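Aldehyde dehydrogenase family protein (Pseudomonas syringae pv. tomato, PDB 6X9L) oxidises long-chain aliphatic aldehydes, probably to the corresponding carboxylic acids, with NAD+ as the likely electron acceptor. Local coordinates at residues Lys18-Asp22 and Gly23-Ala27; Ser50-Ala53 and Ala54-Asp57; Gln365-Gln369 and Gly370-Arg374; Ala401-Thr404 and Ile405-Val409; Leu428-Ala431 and Arg432-Ala435. The protein carries 1 engineered substitution. All coordinates share one frame; numbering follows the deposited sequence.

Contact 1: residues Lys18-Asp22 and Gly23-Ala27; sequences KFYID and GHWSA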
loop_
_atom_site.group_PDB
_atom_site.type_symbol
_atom_site.label_atom_id
_atom_site.label_comp_id
_atom_site.label_asym_id
_atom_site.label_seq_id
_atom_site.Cartn_x
_atom_site.Cartn_y
_atom_site.Cartn_z
ATOM N N LYS A 18 21.953 20.124 16.201
ATOM C CA LYS A 18 20.749 20.846 15.846
ATOM C C LYS A 18 19.920 19.986 14.898
ATOM O O LYS A 18 20.374 18.948 14.403
ATOM C CB LYS A 18 21.093 22.201 15.208
ATOM C CG LYS A 18 22.043 23.015 16.047
ATOM C CD LYS A 18 21.564 24.442 16.201
ATOM C CE LYS A 18 22.188 25.113 17.409
ATOM N NZ LYS A 18 23.031 26.251 16.976
ATOM N N PHE A 19 18.680 20.422 14.671
ATOM C CA PHE A 19 17.797 19.820 13.688
ATOM C C PHE A 19 17.527 20.845 12.594
ATOM O O PHE A 19 17.585 22.052 12.835
ATOM C CB PHE A 19 16.479 19.346 14.331
ATOM C CG PHE A 19 16.662 18.296 15.404
ATOM C CD1 PHE A 19 17.680 17.353 15.317
ATOM C CD2 PHE A 19 15.827 18.264 16.517
ATOM C CE1 PHE A 19 17.851 16.394 16.325
ATOM C CE2 PHE A 19 15.992 17.308 17.521
ATOM C CZ PHE A 19 17.004 16.380 17.425
ATOM N N TYR A 20 17.249 20.367 11.375
ATOM C CA TYR A 20 16.878 21.257 10.277
ATOM C C TYR A 20 15.356 21.266 10.144
ATOM O O TYR A 20 14.752 20.337 9.587
ATOM C CB TYR A 20 17.550 20.865 8.970
ATOM C CG TYR A 20 17.343 21.928 7.900
ATOM C CD1 TYR A 20 18.125 23.074 7.873
ATOM C CD2 TYR A 20 16.352 21.796 6.938
ATOM C CE1 TYR A 20 17.936 24.061 6.901
ATOM C CE2 TYR A 20 16.154 22.770 5.968
ATOM C CZ TYR A 20 16.952 23.902 5.948
ATOM O OH TYR A 20 16.758 24.867 4.974
ATOM N N ILE A 21 14.746 22.335 10.649
ATOM C CA ILE A 21 13.304 22.477 10.721
ATOM C C ILE A 21 12.934 23.846 10.167
ATOM O O ILE A 21 13.418 24.870 10.663
ATOM C CB ILE A 21 12.799 22.309 12.161
ATOM C CG1 ILE A 21 13.137 20.906 12.652
ATOM C CG2 ILE A 21 11.296 22.582 12.260
ATOM C CD1 ILE A 21 12.562 20.589 13.990
ATOM N N ASP A 22 12.106 23.861 9.121
ATOM C CA ASP A 22 11.472 25.081 8.631
ATOM C C ASP A 22 12.495 26.081 8.088
ATOM O O ASP A 22 12.338 27.294 8.237
ATOM C CB ASP A 22 10.624 25.717 9.729
ATOM C CG ASP A 22 9.689 26.779 9.204
ATOM O OD1 ASP A 22 9.322 26.730 8.014
ATOM O OD2 ASP A 22 9.318 27.669 9.992
ATOM N N GLY A 23 13.552 25.568 7.458
ATOM C CA GLY A 23 14.531 26.400 6.792
ATOM C C GLY A 23 15.707 26.836 7.637
ATOM O O GLY A 23 16.564 27.573 7.140
ATOM N N HIS A 24 15.787 26.406 8.891
ATOM C CA HIS A 24 16.849 26.841 9.783
ATOM C C HIS A 24 17.280 25.655 10.625
ATOM O O HIS A 24 16.562 24.662 10.732
ATOM C CB HIS A 24 16.402 27.997 10.704
ATOM C CG HIS A 24 15.525 29.004 10.032
ATOM N ND1 HIS A 24 14.175 28.800 9.835
ATOM C CD2 HIS A 24 15.799 30.231 9.521
ATOM C CE1 HIS A 24 13.656 29.858 9.229
ATOM N NE2 HIS A 24 14.620 30.740 9.030
ATOM N N TRP A 25 18.467 25.774 11.219
ATOM C CA TRP A 25 18.945 24.864 12.251
ATOM C C TRP A 25 18.477 25.370 13.606
ATOM O O TRP A 25 18.798 26.501 13.999
ATOM C CB TRP A 25 20.466 24.771 12.230
ATOM C CG TRP A 25 20.983 24.201 10.988
ATOM C CD1 TRP A 25 21.477 24.878 9.923
ATOM C CD2 TRP A 25 21.063 22.815 10.662
ATOM N NE1 TRP A 25 21.866 24.004 8.948
ATOM C CE2 TRP A 25 21.619 22.725 9.373
ATOM C CE3 TRP A 25 20.713 21.636 11.335
ATOM C CZ2 TRP A 25 21.826 21.502 8.728
ATOM C CZ3 TRP A 25 20.921 20.416 10.693
ATOM C CH2 TRP A 25 21.470 20.362 9.400
ATOM N N SER A 26 17.728 24.543 14.323
ATOM C CA SER A 26 17.180 24.937 15.606
ATOM C C SER A 26 17.640 23.978 16.688
ATOM O O SER A 26 17.976 22.819 16.422
ATOM C CB SER A 26 15.657 24.988 15.562
ATOM O OG SER A 26 15.202 24.499 14.323
ATOM N N ALA A 27 17.667 24.485 17.908
ATOM C CA ALA A 27 18.055 23.674 19.043
ATOM C C ALA A 27 17.099 22.493 19.181
ATOM O O ALA A 27 15.907 22.627 18.896
ATOM C CB ALA A 27 18.047 24.524 20.320
#
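Tyr-20 and Trp-25 meet at about a right angle on one face of a tight beta hairpin, whose strands 19-21 and 24-26 are joined by a type I' turn with Asp-22 and Gly-23 at its corners. They form a non-hydrogen-bonded pair, which brings their CA atoms to 4.6 Å and lets two broad rings meet. The rings make a T-shaped (edge-to-face) pair: the edge of Tyr-20 is turned to the indole face, and the tyrosine centroid lies 5.3 Å from that of the five-membered ring of Trp-25, the planes at 68°. Over the same indole, Tyr-20 CB makes a CH-pi contact, 3.9 Å from the centroid of the six-membered ring. With CG of Tyr-20 anti to its backbone N (chi1 -170°), the phenol runs on toward the turn, where OH reaches to 3.3 Å from Gly-23 CA. Glycine suits this corner because its positive phi would press a CB against the preceding carbonyl. The polar ends of both rings are held by helix 188-201: Tyr-20 OH bonds to His-199 and Trp-25 NE1 to Gln-196, so large amphipathic aromatics fit this face well. Phe-19 and Ile-21, on the other face, lean on helix 53-71. The flanking pairs are hydrogen-bonded, and Ser-26 N donates to Phe-19 O at 2.9 Å.

Contact 2: residues Ser50-Ala53 and Ala54-Asp57; sequences SGSA and ADVD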
loop_
_atom_site.group_PDB
_atom_site.type_symbol
_atom_site.label_atom_id
_atom_site.label_comp_id
_atom_site.label_asym_id
_atom_site.label_seq_id
_atom_site.Cartn_x
_atom_site.Cartn_y
_atom_site.Cartn_z
ATOM N N SER A 50 19.478 14.064 19.890
ATOM C CA SER A 50 18.492 12.991 19.950
ATOM C C SER A 50 17.114 13.607 20.149
ATOM O O SER A 50 16.808 14.129 21.234
ATOM C CB SER A 50 18.807 11.997 21.065
ATOM O OG SER A 50 17.983 10.847 20.942
ATOM N N GLY A 51 16.284 13.520 19.101
ATOM C CA GLY A 51 14.991 14.160 19.112
ATOM C C GLY A 51 13.993 13.467 20.021
ATOM O O GLY A 51 14.105 12.291 20.373
ATOM N N SER A 52 12.997 14.244 20.413
ATOM C CA SER A 52 11.857 13.808 21.193
ATOM C C SER A 52 10.618 13.873 20.312
ATOM O O SER A 52 10.660 14.359 19.177
ATOM C CB SER A 52 11.691 14.686 22.424
ATOM O OG SER A 52 11.531 16.041 22.030
ATOM N N ALA A 53 9.498 13.395 20.848
ATOM C CA ALA A 53 8.241 13.555 20.128
ATOM C C ALA A 53 7.939 15.030 19.874
ATOM O O ALA A 53 7.407 15.386 18.816
ATOM C CB ALA A 53 7.113 12.882 20.903
ATOM N N ALA A 54 8.321 15.912 20.808
ATOM C CA ALA A 54 8.070 17.344 20.638
ATOM C C ALA A 54 8.846 17.919 19.455
ATOM O O ALA A 54 8.355 18.813 18.751
ATOM C CB ALA A 54 8.429 18.094 21.921
ATOM N N ASP A 55 10.075 17.447 19.242
ATOM C CA ASP A 55 10.826 17.862 18.064
ATOM C C ASP A 55 10.153 17.386 16.777
ATOM O O ASP A 55 10.042 18.146 15.807
ATOM C CB ASP A 55 12.252 17.333 18.161
ATOM C CG ASP A 55 12.992 17.915 19.330
ATOM O OD1 ASP A 55 13.152 19.153 19.340
ATOM O OD2 ASP A 55 13.396 17.155 20.241
ATOM N N VAL A 56 9.702 16.132 16.750
ATOM C CA VAL A 56 8.975 15.626 15.595
ATOM C C VAL A 56 7.705 16.437 15.370
ATOM O O VAL A 56 7.271 16.617 14.229
ATOM C CB VAL A 56 8.682 14.124 15.781
ATOM C CG1 VAL A 56 7.589 13.655 14.839
ATOM C CG2 VAL A 56 9.932 13.302 15.564
ATOM N N ASP A 57 7.098 16.954 16.441
ATOM C CA ASP A 57 5.966 17.870 16.298
ATOM C C ASP A 57 6.362 19.157 15.570
ATOM O O ASP A 57 5.682 19.585 14.630
ATOM C CB ASP A 57 5.389 18.203 17.669
ATOM C CG ASP A 57 4.450 17.150 18.169
ATOM O OD1 ASP A 57 4.143 16.226 17.391
ATOM O OD2 ASP A 57 4.013 17.242 19.337
#
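Ser-52 and Asp-55 grip each other at the start of helix 53-71, where Ser-52 is the N-cap and the aspartate folds back over the first turn. Two polar bonds converge on a single carboxylate oxygen. The backbone N of Ser-52 donates to Asp-55 OD2 at 2.9 Å, and the oxygen accepts through its anti lone pair; this return bond from the third helical residue is one half of a capping box. Ser-52 OG donates to the same OD2 at 2.8 Å, but comes from above the carboxylate plane, 57° out of it. The hydroxyl sits between the backbone N and the carbonyl carbon (chi1 58°), within reach of the acid. The other oxygen, Asp-55 OD1, accepts from Leu-29 N, so this buried carboxylate has donors at both oxygens, and the helix N terminus probably stabilises its negative charge further. Aspartate suits the site, being short enough to turn back on the cap.

Ala-54 CB lies near Ser-52 OG, and the apolar packing comes from the branched Val-56, which rests on Val-218 and Ala-221 of helix 215-224.

Regular helical bonds begin at once: Val-56 N donates to Ser-52 O at 3.2 Å, and one residue further on Asp-57 N reaches Ala-53 O at 2.9 Å.

Contact 3: residues Gln365-Gln369 and Gly370-Arg374; sequences QGHEQ and GFYTR
The ring of Tyr-372 carries the CB of His-367 over one face and a backbone oxygen at its edge. Displaced toward the rim and nearest to CD2, His-367 CB makes a CH-pi contact 3.7 Å from the centroid of the Tyr-372 ring. In the plane of the ring, Gln-369 O approaches Tyr-372 CE2 at 3.3 Å, so an electron-rich carbonyl faces the slightly positive C-H rim. Beyond CB the imidazole runs on so that its CD2 comes nearest Tyr-372 CZ, at 4.1 Å. The two rings meet obliquely, with their centroids 4.7 Å apart and their planes 37° from each other. With CG of His-367 anti to the carbonyl carbon (chi1 -61°), the imidazole stays within reach of the phenol.

Backbone shape does the rest. Gly-370 has a positive phi at which a CB would strike Gln-369 O, so glycine fits the place where the loop doubles back, and its N is held by Glu-42. Gly-366, likewise at positive phi, gives its N to Glu-368 OE2 at 3.1 Å. A weak bond runs from Tyr-372 N to Gly-370 O. Tyr-372, a buried residue, also touches Ala-40 and Pro-323, while its backbone bonds to Val-364. The loop is the connection between the antiparallel strands 355-358 and 376-379 of the seven-stranded sheet, with an inverse gamma turn centred on Phe-371 before the second strand.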
loop_
_atom_site.group_PDB
_atom_site.type_symbol
_atom_site.label_atom_id
_atom_site.label_comp_id
_atom_site.label_asym_id
_atom_site.label_seq_id
_atom_site.Cartn_x
_atom_site.Cartn_y
_atom_site.Cartn_z
ATOM N N GLN A 365 42.942 -10.410 10.415
ATOM C CA GLN A 365 44.281 -10.308 10.980
ATOM C C GLN A 365 44.982 -9.051 10.475
ATOM O O GLN A 365 44.938 -8.736 9.284
ATOM C CB GLN A 365 45.055 -11.569 10.604
ATOM C CG GLN A 365 46.502 -11.608 10.991
ATOM C CD GLN A 365 47.100 -12.965 10.689
ATOM O OE1 GLN A 365 46.983 -13.472 9.574
ATOM N NE2 GLN A 365 47.705 -13.577 11.690
ATOM N N GLY A 366 45.625 -8.318 11.377
ATOM C CA GLY A 366 46.284 -7.079 11.001
ATOM C C GLY A 366 45.405 -5.841 11.039
ATOM O O GLY A 366 45.918 -4.724 10.857
ATOM N N HIS A 367 44.095 -6.014 11.232
ATOM C CA HIS A 367 43.160 -4.939 11.556
ATOM C C HIS A 367 42.375 -5.372 12.792
ATOM O O HIS A 367 41.165 -5.610 12.720
ATOM C CB HIS A 367 42.229 -4.640 10.397
ATOM C CG HIS A 367 42.940 -4.189 9.168
ATOM N ND1 HIS A 367 43.317 -5.059 8.163
ATOM C CD2 HIS A 367 43.361 -2.960 8.784
ATOM C CE1 HIS A 367 43.928 -4.384 7.206
ATOM N NE2 HIS A 367 43.963 -3.107 7.557
ATOM N N GLU A 368 43.081 -5.505 13.922
ATOM C CA GLU A 368 42.415 -5.885 15.161
ATOM C C GLU A 368 41.578 -4.738 15.722
ATOM O O GLU A 368 40.530 -4.981 16.332
ATOM C CB GLU A 368 43.446 -6.374 16.182
ATOM C CG GLU A 368 43.860 -7.848 15.999
ATOM C CD GLU A 368 44.808 -8.094 14.813
ATOM O OE1 GLU A 368 45.603 -7.192 14.465
ATOM O OE2 GLU A 368 44.766 -9.202 14.231
ATOM N N GLN A 369 42.006 -3.493 15.519
ATOM C CA GLN A 369 41.161 -2.340 15.808
ATOM C C GLN A 369 40.245 -2.056 14.611
ATOM O O GLN A 369 40.724 -1.953 13.474
ATOM C CB GLN A 369 42.036 -1.123 16.115
ATOM C CG GLN A 369 41.441 -0.175 17.116
ATOM C CD GLN A 369 41.913 1.244 16.896
ATOM O OE1 GLN A 369 42.436 1.567 15.830
ATOM N NE2 GLN A 369 41.726 2.105 17.894
ATOM N N GLY A 370 38.942 -1.939 14.858
ATOM C CA GLY A 370 37.981 -1.762 13.788
ATOM C C GLY A 370 37.181 -3.031 13.510
ATOM O O GLY A 370 37.669 -4.160 13.657
ATOM N N PHE A 371 35.932 -2.845 13.082
ATOM C CA PHE A 371 34.992 -3.961 12.945
ATOM C C PHE A 371 35.210 -4.760 11.679
ATOM O O PHE A 371 34.264 -5.138 10.989
ATOM C CB PHE A 371 33.566 -3.427 13.032
ATOM C CG PHE A 371 33.307 -2.717 14.326
ATOM C CD1 PHE A 371 33.570 -3.360 15.541
ATOM C CD2 PHE A 371 32.904 -1.396 14.340
ATOM C CE1 PHE A 371 33.389 -2.713 16.740
ATOM C CE2 PHE A 371 32.726 -0.740 15.539
ATOM C CZ PHE A 371 32.973 -1.404 16.743
ATOM N N TYR A 372 36.471 -5.051 11.394
ATOM C CA TYR A 372 36.840 -5.722 10.160
ATOM C C TYR A 372 36.437 -7.191 10.225
ATOM O O TYR A 372 36.847 -7.909 11.142
ATOM C CB TYR A 372 38.340 -5.566 9.946
ATOM C CG TYR A 372 38.767 -4.141 9.661
ATOM C CD1 TYR A 372 38.724 -3.625 8.367
ATOM C CD2 TYR A 372 39.207 -3.306 10.681
ATOM C CE1 TYR A 372 39.110 -2.327 8.098
ATOM C CE2 TYR A 372 39.597 -2.018 10.423
ATOM C CZ TYR A 372 39.542 -1.534 9.130
ATOM O OH TYR A 372 39.921 -0.250 8.876
ATOM N N THR A 373 35.654 -7.643 9.252
ATOM C CA THR A 373 35.092 -8.989 9.255
ATOM C C THR A 373 35.613 -9.769 8.051
ATOM O O THR A 373 35.762 -9.221 6.960
ATOM C CB THR A 373 33.550 -8.923 9.248
ATOM O OG1 THR A 373 33.081 -8.436 10.514
ATOM C CG2 THR A 373 32.940 -10.281 9.000
ATOM N N ARG A 374 35.904 -11.033 8.235
ATOM C CA ARG A 374 36.500 -11.800 7.141
ATOM C C ARG A 374 35.438 -12.162 6.105
ATOM O O ARG A 374 34.347 -12.592 6.478
ATOM C CB ARG A 374 37.151 -13.063 7.676
ATOM C CG ARG A 374 38.152 -12.794 8.785
ATOM C CD ARG A 374 38.452 -14.050 9.597
ATOM N NE ARG A 374 39.036 -15.128 8.812
ATOM C CZ ARG A 374 39.090 -16.388 9.231
ATOM N NH1 ARG A 374 38.568 -16.696 10.407
ATOM N NH2 ARG A 374 39.648 -17.342 8.485
#

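Contact 4: residues Ala401-Thr404 and Ile405-Val409; sequences AYDT and IDEAV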
loop_
_atom_site.group_PDB
_atom_site.type_symbol
_atom_site.label_atom_id
_atom_site.label_comp_id
_atom_site.label_asym_id
_atom_site.label_seq_id
_atom_site.Cartn_x
_atom_site.Cartn_y
_atom_site.Cartn_z
ATOM N N ALA A 401 23.457 -26.546 -3.781
ATOM C CA ALA A 401 23.472 -27.405 -4.955
ATOM C C ALA A 401 22.056 -27.755 -5.386
ATOM O O ALA A 401 21.132 -27.797 -4.568
ATOM C CB ALA A 401 24.246 -28.696 -4.682
ATOM N N TYR A 402 21.903 -28.020 -6.683
ATOM C CA TYR A 402 20.634 -28.462 -7.243
ATOM C C TYR A 402 20.870 -29.542 -8.302
ATOM O O TYR A 402 21.941 -29.621 -8.910
ATOM C CB TYR A 402 19.846 -27.267 -7.809
ATOM C CG TYR A 402 20.414 -26.635 -9.071
ATOM C CD1 TYR A 402 20.281 -27.261 -10.312
ATOM C CD2 TYR A 402 21.043 -25.390 -9.034
ATOM C CE1 TYR A 402 20.784 -26.684 -11.470
ATOM C CE2 TYR A 402 21.549 -24.803 -10.197
ATOM C CZ TYR A 402 21.412 -25.453 -11.408
ATOM O OH TYR A 402 21.891 -24.884 -12.567
ATOM N N ASP A 403 19.852 -30.379 -8.514
ATOM C CA ASP A 403 19.919 -31.475 -9.472
ATOM C C ASP A 403 19.062 -31.271 -10.712
ATOM O O ASP A 403 19.222 -32.025 -11.675
ATOM C CB ASP A 403 19.484 -32.790 -8.811
ATOM C CG ASP A 403 20.332 -33.153 -7.604
ATOM O OD1 ASP A 403 21.573 -33.298 -7.750
ATOM O OD2 ASP A 403 19.746 -33.293 -6.503
ATOM N N THR A 404 18.130 -30.317 -10.700
ATOM C CA THR A 404 17.404 -29.920 -11.899
ATOM C C THR A 404 17.147 -28.419 -11.842
ATOM O O THR A 404 17.149 -27.812 -10.764
ATOM C CB THR A 404 16.063 -30.648 -12.056
ATOM O OG1 THR A 404 15.215 -30.317 -10.953
ATOM C CG2 THR A 404 16.261 -32.128 -12.109
ATOM N N ILE A 405 16.922 -27.830 -13.024
ATOM C CA ILE A 405 16.563 -26.417 -13.115
ATOM C C ILE A 405 15.250 -26.144 -12.378
ATOM O O ILE A 405 15.088 -25.102 -11.738
ATOM C CB ILE A 405 16.493 -25.986 -14.596
ATOM C CG1 ILE A 405 17.832 -26.200 -15.284
ATOM C CG2 ILE A 405 16.090 -24.522 -14.729
ATOM C CD1 ILE A 405 17.866 -25.680 -16.693
ATOM N N ASP A 406 14.286 -27.066 -12.465
ATOM C CA ASP A 406 13.061 -26.902 -11.687
ATOM C C ASP A 406 13.380 -26.808 -10.198
ATOM O O ASP A 406 12.780 -26.002 -9.472
ATOM C CB ASP A 406 12.096 -28.062 -11.955
ATOM C CG ASP A 406 11.387 -27.948 -13.299
ATOM O OD1 ASP A 406 11.287 -26.808 -13.808
ATOM O OD2 ASP A 406 10.923 -28.995 -13.835
ATOM N N GLU A 407 14.329 -27.626 -9.734
ATOM C CA GLU A 407 14.728 -27.627 -8.332
ATOM C C GLU A 407 15.408 -26.322 -7.947
ATOM O O GLU A 407 15.181 -25.787 -6.850
ATOM C CB GLU A 407 15.652 -28.812 -8.078
ATOM C CG GLU A 407 16.326 -28.795 -6.742
ATOM C CD GLU A 407 17.080 -30.078 -6.497
ATOM O OE1 GLU A 407 16.790 -31.067 -7.211
ATOM O OE2 GLU A 407 17.953 -30.097 -5.601
ATOM N N ALA A 408 16.250 -25.797 -8.840
ATOM C CA ALA A 408 16.959 -24.555 -8.561
ATOM C C ALA A 408 15.986 -23.410 -8.329
ATOM O O ALA A 408 16.194 -22.575 -7.440
ATOM C CB ALA A 408 17.910 -24.233 -9.715
ATOM N N VAL A 409 14.905 -23.367 -9.110
ATOM C CA VAL A 409 13.890 -22.330 -8.930
ATOM C C VAL A 409 13.199 -22.492 -7.576
ATOM O O VAL A 409 12.969 -21.508 -6.849
ATOM C CB VAL A 409 12.889 -22.355 -10.110
ATOM C CG1 VAL A 409 11.688 -21.458 -9.835
ATOM C CG2 VAL A 409 13.578 -21.937 -11.424
#
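Tyr-402 lays its ring against Ala-408 where strand 396-402 turns into helix 405-413, a beta-alpha connection with Thr-404 as N-cap. This is the close-packed side. Ala-408 CB stands over one ring face, in a CH-pi contact 3.5 Å from the centroid of Tyr-402, and the small methyl lets the helix come near the strand. With its CG between the backbone N and the carbonyl carbon (chi1 70°), the ring is turned toward the first helical turn. Its OH bonds to Leu-266 O, and Ile-298 of strand 296-300 touches both Tyr-402 and Ala-408.

The outer side is looser and polar. Asp-403 and Glu-407 extend side by side, their carboxylates turned 76° apart, with Asp-403 OD2 3.8 Å from Glu-407 OE1; a salt bridge from Asp-403 to Arg-301 probably eases the repulsion. The carboxylate of the extended Glu-407 takes a weak bond, 3.4 Å, from Asp-403 N to OE1. The cap itself is Thr-404. Threonine suits it because its hydroxyl adds a side-chain acceptor, OG1, for Glu-407 N at 3.1 Å, beside the ordinary helical bond from Ala-408 N to Thr-404 O at 2.9 Å.

Contact 5: residues Leu428-Ala431 and Arg432-Ala435; sequences LELA and RSVA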
loop_
_atom_site.group_PDB
_atom_site.type_symbol
_atom_site.label_atom_id
_atom_site.label_comp_id
_atom_site.label_asym_id
_atom_site.label_seq_id
_atom_site.Cartn_x
_atom_site.Cartn_y
_atom_site.Cartn_z
ATOM N N LEU A 428 19.895 -17.062 -23.493
ATOM C CA LEU A 428 19.150 -15.923 -22.952
ATOM C C LEU A 428 17.659 -16.227 -22.840
ATOM O O LEU A 428 17.003 -15.788 -21.891
ATOM C CB LEU A 428 19.374 -14.676 -23.818
ATOM C CG LEU A 428 18.696 -13.342 -23.439
ATOM C CD1 LEU A 428 19.308 -12.735 -22.188
ATOM C CD2 LEU A 428 18.760 -12.333 -24.572
ATOM N N GLU A 429 17.102 -16.956 -23.806
ATOM C CA GLU A 429 15.705 -17.364 -23.708
ATOM C C GLU A 429 15.461 -18.131 -22.414
ATOM O O GLU A 429 14.591 -17.766 -21.617
ATOM C CB GLU A 429 15.314 -18.193 -24.939
ATOM C CG GLU A 429 14.064 -19.019 -24.770
ATOM C CD GLU A 429 13.652 -19.731 -26.042
ATOM O OE1 GLU A 429 14.392 -20.628 -26.512
ATOM O OE2 GLU A 429 12.577 -19.397 -26.580
ATOM N N LEU A 430 16.253 -19.175 -22.166
ATOM C CA LEU A 430 16.080 -19.949 -20.946
ATOM C C LEU A 430 16.228 -19.069 -19.713
ATOM O O LEU A 430 15.414 -19.149 -18.784
ATOM C CB LEU A 430 17.079 -21.104 -20.906
ATOM C CG LEU A 430 17.146 -21.798 -19.542
ATOM C CD1 LEU A 430 15.941 -22.702 -19.284
ATOM C CD2 LEU A 430 18.438 -22.565 -19.429
ATOM N N ALA A 431 17.249 -18.207 -19.696
ATOM C CA ALA A 431 17.493 -17.359 -18.530
ATOM C C ALA A 431 16.314 -16.420 -18.252
ATOM O O ALA A 431 15.959 -16.185 -17.092
ATOM C CB ALA A 431 18.786 -16.571 -18.729
ATOM N N ARG A 432 15.687 -15.889 -19.303
ATOM C CA ARG A 432 14.493 -15.068 -19.120
ATOM C C ARG A 432 13.357 -15.868 -18.491
ATOM O O ARG A 432 12.730 -15.422 -17.522
ATOM C CB ARG A 432 14.036 -14.485 -20.454
ATOM C CG ARG A 432 14.869 -13.354 -20.937
ATOM C CD ARG A 432 14.788 -13.246 -22.441
ATOM N NE ARG A 432 15.112 -11.901 -22.895
ATOM C CZ ARG A 432 15.571 -11.610 -24.105
ATOM N NH1 ARG A 432 15.783 -12.576 -24.990
ATOM N NH2 ARG A 432 15.821 -10.347 -24.426
ATOM N N SER A 433 13.050 -17.041 -19.052
ATOM C CA SER A 433 11.949 -17.825 -18.508
ATOM C C SER A 433 12.183 -18.164 -17.030
ATOM O O SER A 433 11.232 -18.175 -16.237
ATOM C CB SER A 433 11.733 -19.088 -19.349
ATOM O OG SER A 433 12.612 -20.129 -18.961
ATOM N N VAL A 434 13.431 -18.418 -16.630
ATOM C CA VAL A 434 13.708 -18.653 -15.214
ATOM C C VAL A 434 13.462 -17.378 -14.401
ATOM O O VAL A 434 12.849 -17.420 -13.321
ATOM C CB VAL A 434 15.145 -19.180 -15.018
ATOM C CG1 VAL A 434 15.338 -19.655 -13.575
ATOM C CG2 VAL A 434 15.462 -20.299 -16.008
ATOM N N ALA A 435 13.947 -16.230 -14.902
ATOM C CA ALA A 435 13.763 -14.972 -14.188
ATOM C C ALA A 435 12.291 -14.712 -13.912
ATOM O O ALA A 435 11.920 -14.304 -12.807
ATOM C CB ALA A 435 14.378 -13.814 -14.977
#
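Arg-432 crosses Leu-428 at a slant, the leucine lying one turn earlier in helix 428-435, the helix of a beta-alpha-beta unit between strands 422-424 and 442-445. Arg-432 CB lies 3.5 Å from Leu-428 O, the carbonyl that also accepts Arg-432 N. CG remains beside that oxygen, and CD keeps near it while beginning to meet Leu-428 CG at 4.0 Å. Extended from CG to NE, the chain then crosses the leucine, NE 3.9 Å from Leu-428 CG. At the tip the guanidinium has Leu-428 CD2 over one face, off centre, though how close they truly come is doubtful. CG anti to the backbone N (chi1 -180°) carries the leucine toward the arginine, and chi2 of 71° sets CD2 over the guanidinium. Arginine suits this place: its long aliphatic part follows the helix while its charged end reaches the second subunit, where it makes a cation-pi contact with Phe-485 of that chain. Leu-428 packs on the same phenylalanine, so the pair belongs to the dimer interface.

On another side of the helix, Leu-430 CD1 meets Val-434 CG2 at 4.1 Å, both residues touching Leu-267. Leu-430 O takes two donors, Val-434 N and Ser-433 OG, each at 3.0 Å.

In the fold
Each contact is local: contact 1 closes a hairpin turn, contact 3 a loop, contacts 2 and 4 helix starts, and contact 5 one turn of helix. Along the chain they come in series; none nests in or crosses another. Contacts 1 and 2 touch, Phe-19 CZ lying 3.4 Å from Gly-51 N, so hairpin and helix start pack together, near the NAD-binding residue Lys-182. Contact 3 stands apart, its nearest atoms about 20 Å from both contact 2 and contact 4. Contacts 4 and 5, across the chain's centre from the first pair, lie on two successive helices that pack together: Val-409 CG2 meets Val-434 CG1 at 3.6 Å. Contacts 3 to 5 all belong to connections of the seven-stranded sheet.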